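Local coordinates for esterase family protein (Staphylococcus aureus, PDB 7L0A) that probably hydrolyses S-formylglutathione to formate and glutathione, as a serine esterase of the esterase D family with an alpha/beta hydrolase fold, at residues B[13-18]-B[24-29]; B[18-23]-B[103-108]; B[109-114]-B[121-126]; B[202-207]-B[255-260]. All coordinates share one frame; numbering follows the deposited sequence.

Contact 1: B[13-18]-B[24-29]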
loop_
_atom_site.group_PDB
_atom_site.type_symbol
_atom_site.label_atom_id
_atom_site.label_comp_id
_atom_site.label_asym_id
_atom_site.label_seq_id
_atom_site.Cartn_x
_atom_site.Cartn_y
_atom_site.Cartn_z
ATOM N N SER B 13 4.053 -1.881 -2.388
ATOM C CA SER B 13 5.120 -0.934 -2.076
ATOM C C SER B 13 4.498 0.428 -1.796
ATOM O O SER B 13 3.673 0.913 -2.571
ATOM C CB SER B 13 6.132 -0.820 -3.206
ATOM O OG SER B 13 6.807 -2.036 -3.433
ATOM N N LEU B 14 4.880 1.047 -0.680
ATOM C CA LEU B 14 4.314 2.326 -0.282
ATOM C C LEU B 14 5.420 3.314 0.054
ATOM O O LEU B 14 6.309 3.005 0.846
ATOM C CB LEU B 14 3.382 2.111 0.934
ATOM C CG LEU B 14 2.516 3.236 1.489
ATOM C CD1 LEU B 14 1.284 2.607 2.139
ATOM C CD2 LEU B 14 3.274 4.110 2.484
ATOM N N ASN B 15 5.347 4.505 -0.539
ATOM C CA ASN B 15 6.275 5.615 -0.300
ATOM C C ASN B 15 5.450 6.731 0.318
ATOM O O ASN B 15 4.489 7.193 -0.288
ATOM C CB ASN B 15 6.925 6.061 -1.616
ATOM C CG ASN B 15 7.962 7.137 -1.447
ATOM O OD1 ASN B 15 7.831 8.019 -0.619
ATOM N ND2 ASN B 15 8.993 7.087 -2.277
ATOM N N TYR B 16 5.796 7.155 1.533
ATOM C CA TYR B 16 4.984 8.164 2.206
ATOM C C TYR B 16 5.902 9.128 2.942
ATOM O O TYR B 16 7.053 8.815 3.218
ATOM C CB TYR B 16 3.948 7.540 3.176
ATOM C CG TYR B 16 4.488 7.044 4.488
ATOM C CD1 TYR B 16 5.369 5.950 4.568
ATOM C CD2 TYR B 16 4.181 7.713 5.649
ATOM C CE1 TYR B 16 5.881 5.535 5.810
ATOM C CE2 TYR B 16 4.698 7.317 6.865
ATOM C CZ TYR B 16 5.546 6.242 6.943
ATOM O OH TYR B 16 6.069 5.840 8.156
ATOM N N HIS B 17 5.386 10.319 3.225
ATOM C CA HIS B 17 6.090 11.248 4.107
ATOM C C HIS B 17 5.808 10.906 5.570
ATOM O O HIS B 17 4.658 10.869 6.003
ATOM C CB HIS B 17 5.665 12.687 3.822
ATOM C CG HIS B 17 6.410 13.678 4.648
ATOM N ND1 HIS B 17 5.980 14.078 5.894
ATOM C CD2 HIS B 17 7.574 14.318 4.419
ATOM C CE1 HIS B 17 6.843 14.950 6.387
ATOM N NE2 HIS B 17 7.824 15.104 5.515
ATOM N N SER B 18 6.860 10.609 6.321
ATOM C CA SER B 18 6.756 10.256 7.727
ATOM C C SER B 18 6.774 11.505 8.596
ATOM O O SER B 18 7.768 12.238 8.572
ATOM C CB SER B 18 7.919 9.369 8.116
ATOM O OG SER B 18 8.020 9.220 9.508
ATOM N N HIS B 24 10.621 11.295 3.535
ATOM C CA HIS B 24 9.945 10.167 2.924
ATOM C C HIS B 24 10.584 8.853 3.343
ATOM O O HIS B 24 11.802 8.762 3.571
ATOM C CB HIS B 24 9.986 10.320 1.423
ATOM C CG HIS B 24 9.271 11.532 0.923
ATOM N ND1 HIS B 24 9.939 12.663 0.527
ATOM C CD2 HIS B 24 7.949 11.798 0.786
ATOM C CE1 HIS B 24 9.069 13.558 0.122
ATOM N NE2 HIS B 24 7.848 13.074 0.294
ATOM N N GLN B 25 9.725 7.834 3.458
ATOM C CA GLN B 25 10.108 6.494 3.851
ATOM C C GLN B 25 9.362 5.502 2.981
ATOM O O GLN B 25 8.215 5.750 2.592
ATOM C CB GLN B 25 9.793 6.184 5.309
ATOM C CG GLN B 25 10.622 6.965 6.302
ATOM C CD GLN B 25 12.088 6.625 6.234
ATOM O OE1 GLN B 25 12.490 5.484 6.426
ATOM N NE2 GLN B 25 12.915 7.630 5.966
ATOM N N ASN B 26 10.020 4.390 2.689
ATOM C CA ASN B 26 9.398 3.296 1.948
ATOM C C ASN B 26 9.009 2.161 2.883
ATOM O O ASN B 26 9.732 1.844 3.838
ATOM C CB ASN B 26 10.331 2.751 0.863
ATOM C CG ASN B 26 10.546 3.719 -0.250
ATOM O OD1 ASN B 26 9.602 4.276 -0.766
ATOM N ND2 ASN B 26 11.788 3.914 -0.650
ATOM N N LEU B 27 7.873 1.534 2.574
ATOM C CA LEU B 27 7.372 0.375 3.276
ATOM C C LEU B 27 7.058 -0.709 2.247
ATOM O O LEU B 27 6.565 -0.425 1.156
ATOM C CB LEU B 27 6.063 0.610 4.057
ATOM C CG LEU B 27 5.882 1.798 4.942
ATOM C CD1 LEU B 27 4.422 1.823 5.438
ATOM C CD2 LEU B 27 6.834 1.730 6.153
ATOM N N THR B 28 7.290 -1.958 2.619
ATOM C CA THR B 28 6.756 -3.115 1.894
ATOM C C THR B 28 5.684 -3.757 2.770
ATOM O O THR B 28 5.904 -3.996 3.963
ATOM C CB THR B 28 7.837 -4.139 1.547
ATOM O OG1 THR B 28 8.872 -3.498 0.795
ATOM C CG2 THR B 28 7.241 -5.317 0.723
ATOM N N VAL B 29 4.531 -4.055 2.178
ATOM C CA VAL B 29 3.418 -4.713 2.863
ATOM C C VAL B 29 2.989 -5.877 1.986
ATOM O O VAL B 29 2.741 -5.705 0.788
ATOM C CB VAL B 29 2.247 -3.743 3.096
ATOM C CG1 VAL B 29 1.058 -4.466 3.668
ATOM C CG2 VAL B 29 2.684 -2.586 4.047
HETATM O O HOH W 1 8.846 -2.552 -1.691
#

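Contact 2: B[18-23]-B[103-108]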
loop_
_atom_site.group_PDB
_atom_site.type_symbol
_atom_site.label_atom_id
_atom_site.label_comp_id
_atom_site.label_asym_id
_atom_site.label_seq_id
_atom_site.Cartn_x
_atom_site.Cartn_y
_atom_site.Cartn_z
ATOM N N SER B 18 6.860 10.609 6.321
ATOM C CA SER B 18 6.756 10.256 7.727
ATOM C C SER B 18 6.774 11.505 8.596
ATOM O O SER B 18 7.768 12.238 8.572
ATOM C CB SER B 18 7.919 9.369 8.116
ATOM O OG SER B 18 8.020 9.220 9.508
ATOM N N PRO B 19 5.683 11.799 9.327
ATOM C CA PRO B 19 5.708 12.925 10.289
ATOM C C PRO B 19 6.777 12.770 11.346
ATOM O O PRO B 19 7.377 13.773 11.774
ATOM C CB PRO B 19 4.307 12.890 10.902
ATOM C CG PRO B 19 3.465 12.048 10.002
ATOM C CD PRO B 19 4.384 11.098 9.258
ATOM N N THR B 20 7.068 11.532 11.754
ATOM C CA THR B 20 8.020 11.309 12.836
ATOM C C THR B 20 9.443 11.576 12.389
ATOM O O THR B 20 10.177 12.304 13.059
ATOM C CB THR B 20 7.873 9.887 13.350
ATOM O OG1 THR B 20 6.552 9.699 13.847
ATOM C CG2 THR B 20 8.886 9.609 14.456
ATOM N N ILE B 21 9.843 11.012 11.245
ATOM C CA ILE B 21 11.199 11.206 10.738
ATOM C C ILE B 21 11.325 12.546 10.053
ATOM O O ILE B 21 12.397 13.153 10.069
ATOM C CB ILE B 21 11.569 10.043 9.787
ATOM C CG1 ILE B 21 11.525 8.720 10.566
ATOM C CG2 ILE B 21 12.967 10.273 9.173
ATOM C CD1 ILE B 21 12.575 8.585 11.660
ATOM N N GLY B 22 10.246 13.036 9.460
ATOM C CA GLY B 22 10.281 14.269 8.726
ATOM C C GLY B 22 10.782 14.158 7.317
ATOM O O GLY B 22 11.137 15.179 6.721
ATOM N N MET B 23 10.809 12.953 6.754
ATOM C CA MET B 23 11.179 12.771 5.359
ATOM C C MET B 23 10.445 11.554 4.825
ATOM O O MET B 23 9.721 10.868 5.558
ATOM C CB MET B 23 12.685 12.617 5.163
ATOM C CG MET B 23 13.327 11.586 6.014
ATOM S SD MET B 23 15.129 11.637 5.799
ATOM C CE MET B 23 15.218 10.953 4.147
ATOM N N ILE B 103 8.883 3.301 14.319
ATOM C CA ILE B 103 8.273 1.993 14.161
ATOM C C ILE B 103 6.840 2.004 14.703
ATOM O O ILE B 103 5.937 1.390 14.115
ATOM C CB ILE B 103 9.126 0.892 14.819
ATOM C CG1 ILE B 103 10.477 0.750 14.120
ATOM C CG2 ILE B 103 8.408 -0.469 14.710
ATOM C CD1 ILE B 103 10.385 0.489 12.645
ATOM N N LEU B 104 6.584 2.755 15.773
ATOM C CA LEU B 104 5.223 2.829 16.300
ATOM C C LEU B 104 4.318 3.619 15.359
ATOM O O LEU B 104 3.126 3.319 15.250
ATOM C CB LEU B 104 5.232 3.411 17.708
ATOM C CG LEU B 104 5.870 2.461 18.717
ATOM C CD1 LEU B 104 5.957 3.150 20.062
ATOM C CD2 LEU B 104 5.110 1.160 18.870
ATOM N N GLU B 105 4.864 4.617 14.664
ATOM C CA GLU B 105 4.109 5.310 13.626
ATOM C C GLU B 105 3.735 4.354 12.501
ATOM O O GLU B 105 2.587 4.360 12.034
ATOM C CB GLU B 105 4.925 6.480 13.084
ATOM C CG GLU B 105 4.342 7.046 11.773
ATOM C CD GLU B 105 5.263 8.038 11.106
ATOM O OE1 GLU B 105 5.820 7.704 10.075
ATOM O OE2 GLU B 105 5.490 9.144 11.694
ATOM N N VAL B 106 4.695 3.546 12.032
ATOM C CA VAL B 106 4.390 2.594 10.963
ATOM C C VAL B 106 3.264 1.670 11.415
ATOM O O VAL B 106 2.296 1.426 10.676
ATOM C CB VAL B 106 5.638 1.795 10.547
ATOM C CG1 VAL B 106 5.259 0.714 9.572
ATOM C CG2 VAL B 106 6.678 2.717 9.931
ATOM N N TYR B 107 3.379 1.149 12.638
ATOM C CA TYR B 107 2.348 0.288 13.199
ATOM C C TYR B 107 0.984 0.968 13.136
ATOM O O TYR B 107 0.007 0.392 12.626
ATOM C CB TYR B 107 2.699 -0.093 14.649
ATOM C CG TYR B 107 1.675 -1.013 15.278
ATOM C CD1 TYR B 107 0.457 -0.521 15.759
ATOM C CD2 TYR B 107 1.910 -2.379 15.377
ATOM C CE1 TYR B 107 -0.506 -1.399 16.283
ATOM C CE2 TYR B 107 0.975 -3.244 15.933
ATOM C CZ TYR B 107 -0.228 -2.756 16.373
ATOM O OH TYR B 107 -1.179 -3.618 16.897
ATOM N N ASP B 108 0.905 2.201 13.634
ATOM C CA ASP B 108 -0.373 2.897 13.697
ATOM C C ASP B 108 -0.919 3.146 12.295
ATOM O O ASP B 108 -2.104 2.904 12.035
ATOM C CB ASP B 108 -0.213 4.204 14.468
ATOM C CG ASP B 108 -0.096 3.999 15.976
ATOM O OD1 ASP B 108 -0.321 2.868 16.472
ATOM O OD2 ASP B 108 0.226 4.995 16.666
#

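Contact 3: B[109-114]-B[121-126]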
loop_
_atom_site.group_PDB
_atom_site.type_symbol
_atom_site.label_atom_id
_atom_site.label_comp_id
_atom_site.label_asym_id
_atom_site.label_seq_id
_atom_site.Cartn_x
_atom_site.Cartn_y
_atom_site.Cartn_z
ATOM N N TYR B 109 -0.066 3.623 11.376
ATOM C CA TYR B 109 -0.497 3.979 10.027
ATOM C C TYR B 109 -1.054 2.764 9.282
ATOM O O TYR B 109 -2.153 2.807 8.711
ATOM C CB TYR B 109 0.697 4.597 9.283
ATOM C CG TYR B 109 0.504 5.057 7.860
ATOM C CD1 TYR B 109 -0.609 5.806 7.470
ATOM C CD2 TYR B 109 1.472 4.786 6.910
ATOM C CE1 TYR B 109 -0.767 6.231 6.175
ATOM C CE2 TYR B 109 1.323 5.203 5.603
ATOM C CZ TYR B 109 0.202 5.946 5.254
ATOM O OH TYR B 109 0.071 6.376 3.944
ATOM N N VAL B 110 -0.321 1.647 9.309
ATOM C CA VAL B 110 -0.788 0.512 8.506
ATOM C C VAL B 110 -2.023 -0.117 9.125
ATOM O O VAL B 110 -2.851 -0.682 8.407
ATOM C CB VAL B 110 0.320 -0.534 8.289
ATOM C CG1 VAL B 110 1.486 0.114 7.516
ATOM C CG2 VAL B 110 0.790 -1.211 9.566
ATOM N N HIS B 111 -2.177 -0.051 10.450
ATOM C CA HIS B 111 -3.394 -0.577 11.067
ATOM C C HIS B 111 -4.588 0.346 10.845
ATOM O O HIS B 111 -5.725 -0.138 10.838
ATOM C CB HIS B 111 -3.217 -0.846 12.551
ATOM C CG HIS B 111 -2.397 -2.073 12.847
ATOM N ND1 HIS B 111 -1.018 -2.075 12.801
ATOM C CD2 HIS B 111 -2.762 -3.314 13.231
ATOM C CE1 HIS B 111 -0.571 -3.278 13.128
ATOM N NE2 HIS B 111 -1.618 -4.043 13.406
ATOM N N GLN B 112 -4.366 1.631 10.587
ATOM C CA GLN B 112 -5.476 2.495 10.198
ATOM C C GLN B 112 -5.901 2.271 8.757
ATOM O O GLN B 112 -7.102 2.219 8.463
ATOM C CB GLN B 112 -5.137 3.974 10.407
ATOM C CG GLN B 112 -4.945 4.409 11.850
ATOM C CD GLN B 112 -6.206 4.303 12.687
ATOM O OE1 GLN B 112 -7.133 5.080 12.510
ATOM N NE2 GLN B 112 -6.234 3.349 13.609
ATOM N N ILE B 113 -4.927 2.202 7.830
ATOM C CA ILE B 113 -5.282 2.215 6.408
ATOM C C ILE B 113 -5.451 0.838 5.774
ATOM O O ILE B 113 -5.960 0.752 4.642
ATOM C CB ILE B 113 -4.297 2.990 5.511
ATOM C CG1 ILE B 113 -2.888 2.396 5.485
ATOM C CG2 ILE B 113 -4.219 4.444 5.910
ATOM C CD1 ILE B 113 -2.024 2.928 4.311
ATOM N N PHE B 114 -5.040 -0.234 6.449
ATOM C CA PHE B 114 -5.187 -1.588 5.938
ATOM C C PHE B 114 -6.037 -2.461 6.867
ATOM O O PHE B 114 -6.210 -2.156 8.063
ATOM C CB PHE B 114 -3.836 -2.305 5.728
ATOM C CG PHE B 114 -2.996 -1.754 4.616
ATOM C CD1 PHE B 114 -3.414 -1.862 3.294
ATOM C CD2 PHE B 114 -1.772 -1.182 4.877
ATOM C CE1 PHE B 114 -2.621 -1.362 2.272
ATOM C CE2 PHE B 114 -0.988 -0.690 3.860
ATOM C CZ PHE B 114 -1.419 -0.783 2.554
ATOM N N ASP B 121 -3.476 -10.459 20.408
ATOM C CA ASP B 121 -3.233 -11.859 20.081
ATOM C C ASP B 121 -2.943 -12.068 18.608
ATOM O O ASP B 121 -2.463 -13.142 18.223
ATOM C CB ASP B 121 -4.438 -12.725 20.467
ATOM C CG ASP B 121 -4.464 -13.068 21.936
ATOM O OD1 ASP B 121 -3.485 -12.747 22.651
ATOM O OD2 ASP B 121 -5.468 -13.659 22.381
ATOM N N ASP B 122 -3.234 -11.071 17.758
ATOM C CA ASP B 122 -3.040 -11.173 16.317
ATOM C C ASP B 122 -1.839 -10.381 15.816
ATOM O O ASP B 122 -1.661 -10.245 14.607
ATOM C CB ASP B 122 -4.290 -10.690 15.565
ATOM C CG ASP B 122 -5.516 -11.531 15.816
ATOM O OD1 ASP B 122 -5.411 -12.771 16.001
ATOM O OD2 ASP B 122 -6.621 -10.937 15.815
ATOM N N ASN B 123 -1.013 -9.836 16.704
ATOM C CA ASN B 123 0.096 -8.989 16.305
ATOM C C ASN B 123 1.422 -9.484 16.861
ATOM O O ASN B 123 1.540 -9.754 18.071
ATOM C CB ASN B 123 -0.143 -7.544 16.762
ATOM C CG ASN B 123 -1.067 -6.793 15.826
ATOM O OD1 ASN B 123 -0.620 -6.274 14.791
ATOM N ND2 ASN B 123 -2.342 -6.777 16.144
ATOM N N PHE B 124 2.408 -9.562 15.971
ATOM C CA PHE B 124 3.712 -10.141 16.257
ATOM C C PHE B 124 4.794 -9.186 15.782
ATOM O O PHE B 124 4.555 -8.312 14.959
ATOM C CB PHE B 124 3.848 -11.518 15.580
ATOM C CG PHE B 124 2.589 -12.354 15.642
ATOM C CD1 PHE B 124 2.029 -12.690 16.863
ATOM C CD2 PHE B 124 1.957 -12.761 14.477
ATOM C CE1 PHE B 124 0.858 -13.449 16.929
ATOM C CE2 PHE B 124 0.786 -13.525 14.548
ATOM C CZ PHE B 124 0.255 -13.859 15.771
ATOM N N ILE B 125 5.999 -9.350 16.317
ATOM C CA ILE B 125 7.132 -8.527 15.911
ATOM C C ILE B 125 8.367 -9.418 15.878
ATOM O O ILE B 125 8.510 -10.376 16.650
ATOM C CB ILE B 125 7.271 -7.292 16.844
ATOM C CG1 ILE B 125 8.335 -6.353 16.275
ATOM C CG2 ILE B 125 7.487 -7.675 18.305
ATOM C CD1 ILE B 125 8.254 -4.923 16.813
ATOM N N ALA B 126 9.231 -9.142 14.906
ATOM C CA ALA B 126 10.431 -9.939 14.711
ATOM C C ALA B 126 11.462 -9.109 13.983
ATOM O O ALA B 126 11.131 -8.112 13.330
ATOM C CB ALA B 126 10.148 -11.216 13.906
#

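Contact 4: B[202-207]-B[255-260]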
loop_
_atom_site.group_PDB
_atom_site.type_symbol
_atom_site.label_atom_id
_atom_site.label_comp_id
_atom_site.label_asym_id
_atom_site.label_seq_id
_atom_site.Cartn_x
_atom_site.Cartn_y
_atom_site.Cartn_z
ATOM N N ILE B 202 4.884 -9.286 28.999
ATOM C CA ILE B 202 5.995 -9.574 28.093
ATOM C C ILE B 202 5.484 -10.548 27.049
ATOM O O ILE B 202 4.895 -11.577 27.415
ATOM C CB ILE B 202 7.211 -10.168 28.830
ATOM C CG1 ILE B 202 7.709 -9.194 29.915
ATOM C CG2 ILE B 202 8.349 -10.490 27.846
ATOM C CD1 ILE B 202 8.926 -9.688 30.668
ATOM N N PRO B 203 5.670 -10.268 25.770
ATOM C CA PRO B 203 5.219 -11.213 24.734
ATOM C C PRO B 203 5.898 -12.566 24.903
ATOM O O PRO B 203 6.997 -12.682 25.437
ATOM C CB PRO B 203 5.639 -10.549 23.424
ATOM C CG PRO B 203 5.842 -9.081 23.764
ATOM C CD PRO B 203 6.302 -9.058 25.196
ATOM N N LYS B 204 5.238 -13.611 24.395
ATOM C CA LYS B 204 5.929 -14.890 24.266
ATOM C C LYS B 204 7.157 -14.693 23.374
ATOM O O LYS B 204 7.078 -14.068 22.310
ATOM C CB LYS B 204 4.987 -15.942 23.691
ATOM C CG LYS B 204 5.371 -17.381 23.995
ATOM C CD LYS B 204 4.245 -18.346 23.628
ATOM C CE LYS B 204 4.741 -19.785 23.636
ATOM N NZ LYS B 204 3.686 -20.751 23.244
ATOM N N LEU B 205 8.302 -15.218 23.817
ATOM C CA LEU B 205 9.581 -15.002 23.160
ATOM C C LEU B 205 10.098 -16.266 22.490
ATOM O O LEU B 205 10.192 -17.328 23.130
ATOM C CB LEU B 205 10.613 -14.522 24.179
ATOM C CG LEU B 205 10.380 -13.154 24.791
ATOM C CD1 LEU B 205 11.391 -12.952 25.928
ATOM C CD2 LEU B 205 10.524 -12.067 23.749
ATOM N N LEU B 206 10.463 -16.136 21.209
ATOM C CA LEU B 206 11.233 -17.145 20.489
ATOM C C LEU B 206 12.517 -16.454 20.052
ATOM O O LEU B 206 12.479 -15.526 19.236
ATOM C CB LEU B 206 10.453 -17.714 19.300
ATOM C CG LEU B 206 11.296 -18.606 18.405
ATOM C CD1 LEU B 206 11.785 -19.833 19.111
ATOM C CD2 LEU B 206 10.469 -18.965 17.164
ATOM N N ILE B 207 13.641 -16.862 20.638
ATOM C CA ILE B 207 14.935 -16.252 20.361
ATOM C C ILE B 207 15.764 -17.243 19.574
ATOM O O ILE B 207 15.876 -18.406 19.960
ATOM C CB ILE B 207 15.642 -15.835 21.672
ATOM C CG1 ILE B 207 14.754 -14.848 22.429
ATOM C CG2 ILE B 207 17.028 -15.297 21.387
ATOM C CD1 ILE B 207 15.220 -14.548 23.844
ATOM N N ILE B 255 7.541 -17.927 11.567
ATOM C CA ILE B 255 6.177 -17.676 11.113
ATOM C C ILE B 255 5.283 -18.840 11.475
ATOM O O ILE B 255 4.163 -18.642 11.948
ATOM C CB ILE B 255 6.174 -17.379 9.601
ATOM C CG1 ILE B 255 6.674 -15.942 9.368
ATOM C CG2 ILE B 255 4.762 -17.547 9.016
ATOM C CD1 ILE B 255 6.930 -15.590 7.921
ATOM N N THR B 256 5.767 -20.073 11.293
ATOM C CA THR B 256 4.991 -21.231 11.738
ATOM C C THR B 256 4.682 -21.156 13.232
ATOM O O THR B 256 3.547 -21.407 13.666
ATOM C CB THR B 256 5.740 -22.513 11.413
ATOM O OG1 THR B 256 5.985 -22.564 10.002
ATOM C CG2 THR B 256 4.917 -23.717 11.845
ATOM N N TRP B 257 5.676 -20.786 14.038
ATOM C CA TRP B 257 5.491 -20.678 15.483
ATOM C C TRP B 257 4.504 -19.574 15.837
ATOM O O TRP B 257 3.655 -19.754 16.728
ATOM C CB TRP B 257 6.860 -20.455 16.122
ATOM C CG TRP B 257 6.847 -20.192 17.590
ATOM C CD1 TRP B 257 6.837 -21.125 18.589
ATOM C CD2 TRP B 257 6.878 -18.916 18.237
ATOM N NE1 TRP B 257 6.836 -20.502 19.820
ATOM C CE2 TRP B 257 6.872 -19.145 19.626
ATOM C CE3 TRP B 257 6.916 -17.598 17.775
ATOM C CZ2 TRP B 257 6.883 -18.110 20.551
ATOM C CZ3 TRP B 257 6.958 -16.572 18.704
ATOM C CH2 TRP B 257 6.935 -16.832 20.072
ATOM N N MET B 258 4.582 -18.448 15.147
ATOM C CA MET B 258 3.724 -17.314 15.448
ATOM C C MET B 258 2.246 -17.654 15.320
ATOM O O MET B 258 1.429 -17.240 16.147
ATOM C CB MET B 258 4.011 -16.173 14.478
ATOM C CG MET B 258 5.156 -15.308 14.803
ATOM S SD MET B 258 5.325 -14.194 13.386
ATOM C CE MET B 258 7.104 -14.078 13.442
ATOM N N VAL B 259 1.865 -18.326 14.229
ATOM C CA VAL B 259 0.449 -18.449 13.901
ATOM C C VAL B 259 -0.206 -19.645 14.575
ATOM O O VAL B 259 -1.438 -19.751 14.560
ATOM C CB VAL B 259 0.249 -18.514 12.373
ATOM C CG1 VAL B 259 0.834 -17.258 11.731
ATOM C CG2 VAL B 259 0.883 -19.762 11.788
ATOM N N ASN B 260 0.561 -20.512 15.220
ATOM C CA ASN B 260 -0.009 -21.752 15.750
ATOM C C ASN B 260 -0.291 -21.803 17.245
ATOM O O ASN B 260 -0.004 -20.845 17.981
ATOM C CB ASN B 260 0.932 -22.899 15.390
ATOM C CG ASN B 260 0.668 -23.461 14.008
ATOM O OD1 ASN B 260 -0.449 -23.891 13.724
ATOM N ND2 ASN B 260 1.670 -23.428 13.134
HETATM O O HOH W 2 3.597 -19.846 20.187
#

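Contact 1: B[13-18]-B[24-29]
Tyr-16 and Leu-27 meet on the buried face of a beta hairpin whose strands, 9-17 and 24-32, form one edge of the chain's central sheet. The tyrosine holds CG between its backbone N and carbonyl carbon (chi1 77°), which swings the ring across the neighbouring strand; its CE1 lies 3.8 Å from Leu-27 CG. Beyond the ring, Tyr-16 OH bonds to Glu-105 of helix 99-113, the helix that packs against this face. Gln-25, paired with Tyr-16, bends its chain away at chi2, and its amide is held by Asn-84 and Asp-86.

The backbones are joined by two antiparallel hydrogen-bonded pairs. Leu-27 N gives to Leu-14 O at 2.8 Å, and Leu-14 N returns the bond to Leu-27 O at 2.9 Å; Tyr-16 and Gln-25 repeat the exchange. Ser-13, Leu-14 and Asn-15 also pair with a strand of the second subunit, so the sheet continues across the dimer.

His-17 and His-24 share the other face near the turn. The edge of His-17 addresses the face of His-24 in a T-shaped pair, with centroids 5.5 Å apart and planes at 84°. At the far end of that face a water joins the two strands, 2.7 Å from Ser-13 OG and donating to Thr-28 OG1 over the same 2.7 Å.

Contact 2: B[18-23]-B[103-108]
Glu-105 reaches out from helix 99-113 and places its carboxylate against Ser-18 and Thr-20, in the loop that turns the hairpin. Its chain is almost fully extended, with CG anti to the backbone N (chi1 166°) and the next torsion also near 180°, which carries both oxygens clear of the helix surface.

OE2 is approached by Thr-20 twice. The backbone N donates at 2.9 Å to the syn lone pair of OE2, along a somewhat bent line, while Thr-20 OG1 is modelled 2.5 Å from the same OE2, a bond so short that its exact length is doubtful. Thr-20 and Glu-105 lie alongside each other, pointing contrary ways, and Pro-19 closes in beside them with its CD 3.3 Å from Glu-105 OE2.

OE1 goes to Ser-18, whose OG donates from 2.7 Å, again to a syn lone pair. The same hydroxyl oxygen accepts from Ile-21 N at 3.1 Å along a nearly straight path (174°), making an ST motif. Ser-18 OG is thereby fixed in the loop and turned to the acid. Together with the tyrosine hydroxyl of the hairpin, so many donors round one buried carboxylate would probably favour its charged form.

Phe-38 of the second subunit packs on Glu-105. Elsewhere on the helix, Val-106 and Ile-103 lie on strands 49-53 and 79-83, and Leu-104 touches Phe-138 of helix 130-141, so the acid ties the hairpin loop to a helix already seated on the sheet.

Contact 3: B[109-114]-B[121-126]
His-111 spans the gap between helix 99-113 and strand 123-128 and meets Asn-123 through its ring edge, which faces the amide oxygen. The backbones are well apart here, 10.5 Å from His-111 CA to Asn-123 CA, and each side chain covers part of that distance, one from the helix and one from the strand.

From CB, which leaves the helix toward the strand, the histidine puts CG anti to its carbonyl carbon (chi1 -74°). ND1 turns back to its own helix and bonds to Tyr-107 O, one turn earlier, and the imidazole also stacks on the Tyr-107 ring. CD2, on the other flank, stays 4.0 Å from Asn-123 OD1, whereas CE1 is closer, 3.4 Å from that oxygen. At the tip NE2 donates to Asn-123 OD1 at 2.8 Å. The bond is bent, 144° at the hydrogen, and the donor stands somewhat out of the carbonyl plane. With both nitrogens facing oxygen acceptors, the ring may well carry a positive charge.

In the alpha/beta hydrolase fold this helix lies against the sheet just ahead of the strand that leads into the nucleophile elbow, here with the predicted catalytic Ser-129 at its turn. Asn-123 stands at the opposite, entering end of that strand, away from the active site.

The amide plane of Asn-123 is turned 43° from the imidazole. Its ND2 bonds to the carbonyl oxygens of Ser-117 and Lys-119 in the intervening loop, which sets the amide with OD1 facing the histidine.

Contact 4: B[202-207]-B[255-260]
Trp-257 lays one face of its indole over Leu-206. Leu-206 CB sits 3.5 Å from the centroid of the six-membered ring of Trp-257 and only 5° off the normal, a well-centred CH-pi contact. Leu-206 CD2 covers the inner part of the same indole, 3.7 Å from Trp-257 CD2, so the leucine lies along the ring system while the leucine and the indole point contrary ways.

What lets the indole reach the strand is its first torsion: CG stands anti to the backbone N (chi1 174°), sending the ring straight out from the helix. Its outer rim then meets Lys-204. The carbonyl oxygen of that residue comes to the ring edge, Lys-204 O to Trp-257 CH2 3.6 Å, and the extended lysine chain passes at a slant beside the benzo ring, with CG 3.8 Å from Trp-257 CZ2.

This is the last helix of the alpha/beta hydrolase fold, 244-259, packed on the parallel part of the sheet. Its segment 255-259 runs nearly antiparallel to strand segment 204-207, 169° between their directions, the axes approaching to 10.4 Å. Gln-234 of the neighbouring strand accepts from Trp-257 NE1, Val-150 of strand 148-152 touches the ring, and Lys-148 makes a cation-pi contact with it.

The indole face turned from Leu-206 has a water above it. This water accepts from Lys-204 NZ at 3.2 Å and donates weakly to Trp-257 O. Nearby, Asn-260 ND2 gives a 2.8 Å bond to Thr-256 O.

Contacts 2, 3 and 4 are buried, whereas contact 1 is only partly so, lying at the edge of the chain's own sheet where the second subunit extends it. Contacts 2 and 3 use successive parts of helix 99-113, which is tied to the hairpin loop by a carboxylate and to a central strand by a histidine–amide bond. Tyr-109, from 109-114, packs on Leu-14 and Tyr-16, so the same helix also packs against contact 1. Contact 4 lies on the other side of the chain's centre from contact 1, about 27 Å away between centres; it holds by aromatic packing rather than by ladder bonds, and touches contact 3 where Phe-124 meets Met-258.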